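Local coordinates for protein enoyl-CoA hydratase subunit I (Geobacillus kaustophilus, PDB 2PBP) that probably acts as a hydro-lyase of the crotonase family, adding water across the double bond of enoyl-CoA thioesters in fatty-acid beta-oxidation, at residues T96-A101 / L115-I120. Numbering follows the deposited sequence.
Sequences TPMIAA and LSCDLI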
loop_
_atom_site.group_PDB
_atom_site.type_symbol
_atom_site.label_atom_id
_atom_site.label_comp_id
_atom_site.label_asym_id
_atom_site.label_seq_id
_atom_site.Cartn_x
_atom_site.Cartn_y
_atom_site.Cartn_z
ATOM N N THR A 96 4.923 12.764 -11.579
ATOM C CA THR A 96 3.718 12.526 -12.366
ATOM C C THR A 96 3.448 11.027 -12.483
ATOM O O THR A 96 4.379 10.229 -12.570
ATOM C CB THR A 96 3.870 13.115 -13.784
ATOM O OG1 THR A 96 4.112 14.526 -13.689
ATOM C CG2 THR A 96 2.614 12.874 -14.605
ATOM N N PRO A 97 2.166 10.622 -12.459
ATOM C CA PRO A 97 1.847 9.197 -12.575
ATOM C C PRO A 97 2.458 8.602 -13.845
ATOM O O PRO A 97 2.365 9.188 -14.928
ATOM C CB PRO A 97 0.321 9.192 -12.602
ATOM C CG PRO A 97 -0.017 10.319 -11.676
ATOM C CD PRO A 97 0.961 11.401 -12.116
ATOM N N MET A 98 3.090 7.441 -13.699
ATOM C CA MET A 98 3.723 6.757 -14.821
ATOM C C MET A 98 3.251 5.320 -14.950
ATOM O O MET A 98 3.243 4.563 -13.977
ATOM C CB MET A 98 5.243 6.753 -14.671
ATOM C CG MET A 98 5.935 8.003 -15.157
ATOM S SD MET A 98 7.499 7.553 -15.937
ATOM C CE MET A 98 8.366 6.836 -14.535
ATOM N N ILE A 99 2.870 4.948 -16.166
ATOM C CA ILE A 99 2.390 3.601 -16.443
ATOM C C ILE A 99 3.235 2.955 -17.532
ATOM O O ILE A 99 3.556 3.585 -18.540
ATOM C CB ILE A 99 0.924 3.619 -16.935
ATOM C CG1 ILE A 99 0.029 4.300 -15.898
ATOM C CG2 ILE A 99 0.452 2.186 -17.219
ATOM C CD1 ILE A 99 0.181 3.908 -14.445
ATOM N N ALA A 100 3.596 1.696 -17.325
ATOM C CA ALA A 100 4.371 0.978 -18.319
ATOM C C ALA A 100 3.431 0.046 -19.065
ATOM O O ALA A 100 2.732 -0.751 -18.450
ATOM C CB ALA A 100 5.486 0.170 -17.651
ATOM N N ALA A 101 3.394 0.178 -20.387
ATOM C CA ALA A 101 2.580 -0.698 -21.222
ATOM C C ALA A 101 3.600 -1.662 -21.816
ATOM O O ALA A 101 4.204 -1.383 -22.851
ATOM C CB ALA A 101 1.889 0.095 -22.326
ATOM N N LEU A 115 9.606 -1.606 -13.687
ATOM C CA LEU A 115 9.482 -1.529 -12.236
ATOM C C LEU A 115 9.560 -0.087 -11.728
ATOM O O LEU A 115 9.042 0.226 -10.655
ATOM C CB LEU A 115 10.564 -2.389 -11.567
ATOM C CG LEU A 115 10.424 -3.906 -11.763
ATOM C CD1 LEU A 115 11.672 -4.610 -11.263
ATOM C CD2 LEU A 115 9.187 -4.417 -11.024
ATOM N N SER A 116 10.199 0.786 -12.503
ATOM C CA SER A 116 10.330 2.192 -12.130
ATOM C C SER A 116 9.008 2.941 -12.312
ATOM O O SER A 116 8.838 4.044 -11.803
ATOM C CB SER A 116 11.424 2.871 -12.961
ATOM O OG SER A 116 12.693 2.290 -12.711
ATOM N N CYS A 117 8.075 2.342 -13.045
ATOM C CA CYS A 117 6.777 2.970 -13.257
ATOM C C CYS A 117 5.871 2.664 -12.067
ATOM O O CYS A 117 6.178 1.787 -11.263
ATOM C CB CYS A 117 6.150 2.464 -14.558
ATOM S SG CYS A 117 7.079 2.992 -16.029
ATOM N N ASP A 118 4.762 3.389 -11.954
ATOM C CA ASP A 118 3.836 3.199 -10.836
ATOM C C ASP A 118 2.866 2.041 -11.009
ATOM O O ASP A 118 2.474 1.397 -10.031
ATOM C CB ASP A 118 3.047 4.483 -10.601
ATOM C CG ASP A 118 3.947 5.680 -10.421
ATOM O OD1 ASP A 118 4.835 5.619 -9.543
ATOM O OD2 ASP A 118 3.774 6.675 -11.159
ATOM N N LEU A 119 2.460 1.804 -12.249
ATOM C CA LEU A 119 1.541 0.722 -12.578
ATOM C C LEU A 119 2.065 0.072 -13.840
ATOM O O LEU A 119 2.695 0.734 -14.671
ATOM C CB LEU A 119 0.133 1.253 -12.859
ATOM C CG LEU A 119 -0.604 2.059 -11.790
ATOM C CD1 LEU A 119 -1.922 2.558 -12.357
ATOM C CD2 LEU A 119 -0.839 1.199 -10.560
ATOM N N ILE A 120 1.796 -1.219 -13.993
ATOM C CA ILE A 120 2.240 -1.933 -15.182
ATOM C C ILE A 120 1.073 -2.687 -15.821
ATOM O O ILE A 120 0.427 -3.504 -15.172
ATOM C CB ILE A 120 3.347 -2.961 -14.853
ATOM C CG1 ILE A 120 4.554 -2.267 -14.216
ATOM C CG2 ILE A 120 3.760 -3.698 -16.123
ATOM C CD1 ILE A 120 5.549 -3.204 -13.533
#
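The carboxylate of Asp-118 is the flat group that ties the two segments together: its OD2 accepts a hydrogen bond from Met-98 N (2.7 Å), on the anti side and 21° out of the carboxylate plane. CA of Pro-97 comes up to the same oxygen, and Lys-209 makes a salt bridge to it, so one buried carboxylate oxygen serves a backbone amide and an ammonium group together. Trp-161 of the second subunit packs against both Asp-118 and Pro-97. With CG turned beside its own backbone N (chi1 -54°), the aspartate reaches back to Met-98, whose carbonyl O in turn accepts a hydrogen bond from Asp-118 N (2.8 Å). That donor stands 28° off the carbonyl plane, and Leu-119 N adds a longer, weak bond to the same oxygen. Replacing Asp-118 by an alanine removes the carboxylate, which would probably leave the Met-98 amide without this acceptor and Lys-209, still near Thr-96 O, without its counter-charge. From here the two segments run on as neighbouring parallel strands, 98-102 and 119-123, inside the main sheet of the crotonase fold; the chain between them includes helix 109-115. Ala-100 N donates to Leu-119 O at 3.0 Å, a nearly straight bond lying in the carbonyl plane, and Ala-100 is also bonded to Val-121 further along the strand. On one face the side chains of Ile-99 and Leu-119 run alongside each other in the same direction, and both touch helix 186-198. Ala-100 and Ile-120 occupy the other face, where SG of Cys-117 rests 3.6 Å from CB of Ala-100. The methyl end of Met-98, its chain bent at chi2 and chi3, approaches that sulfur more loosely, CE to Cys-117 SG being 4.3 Å. The carbonyl O of Cys-117 is taken by Lys-154 of the second subunit.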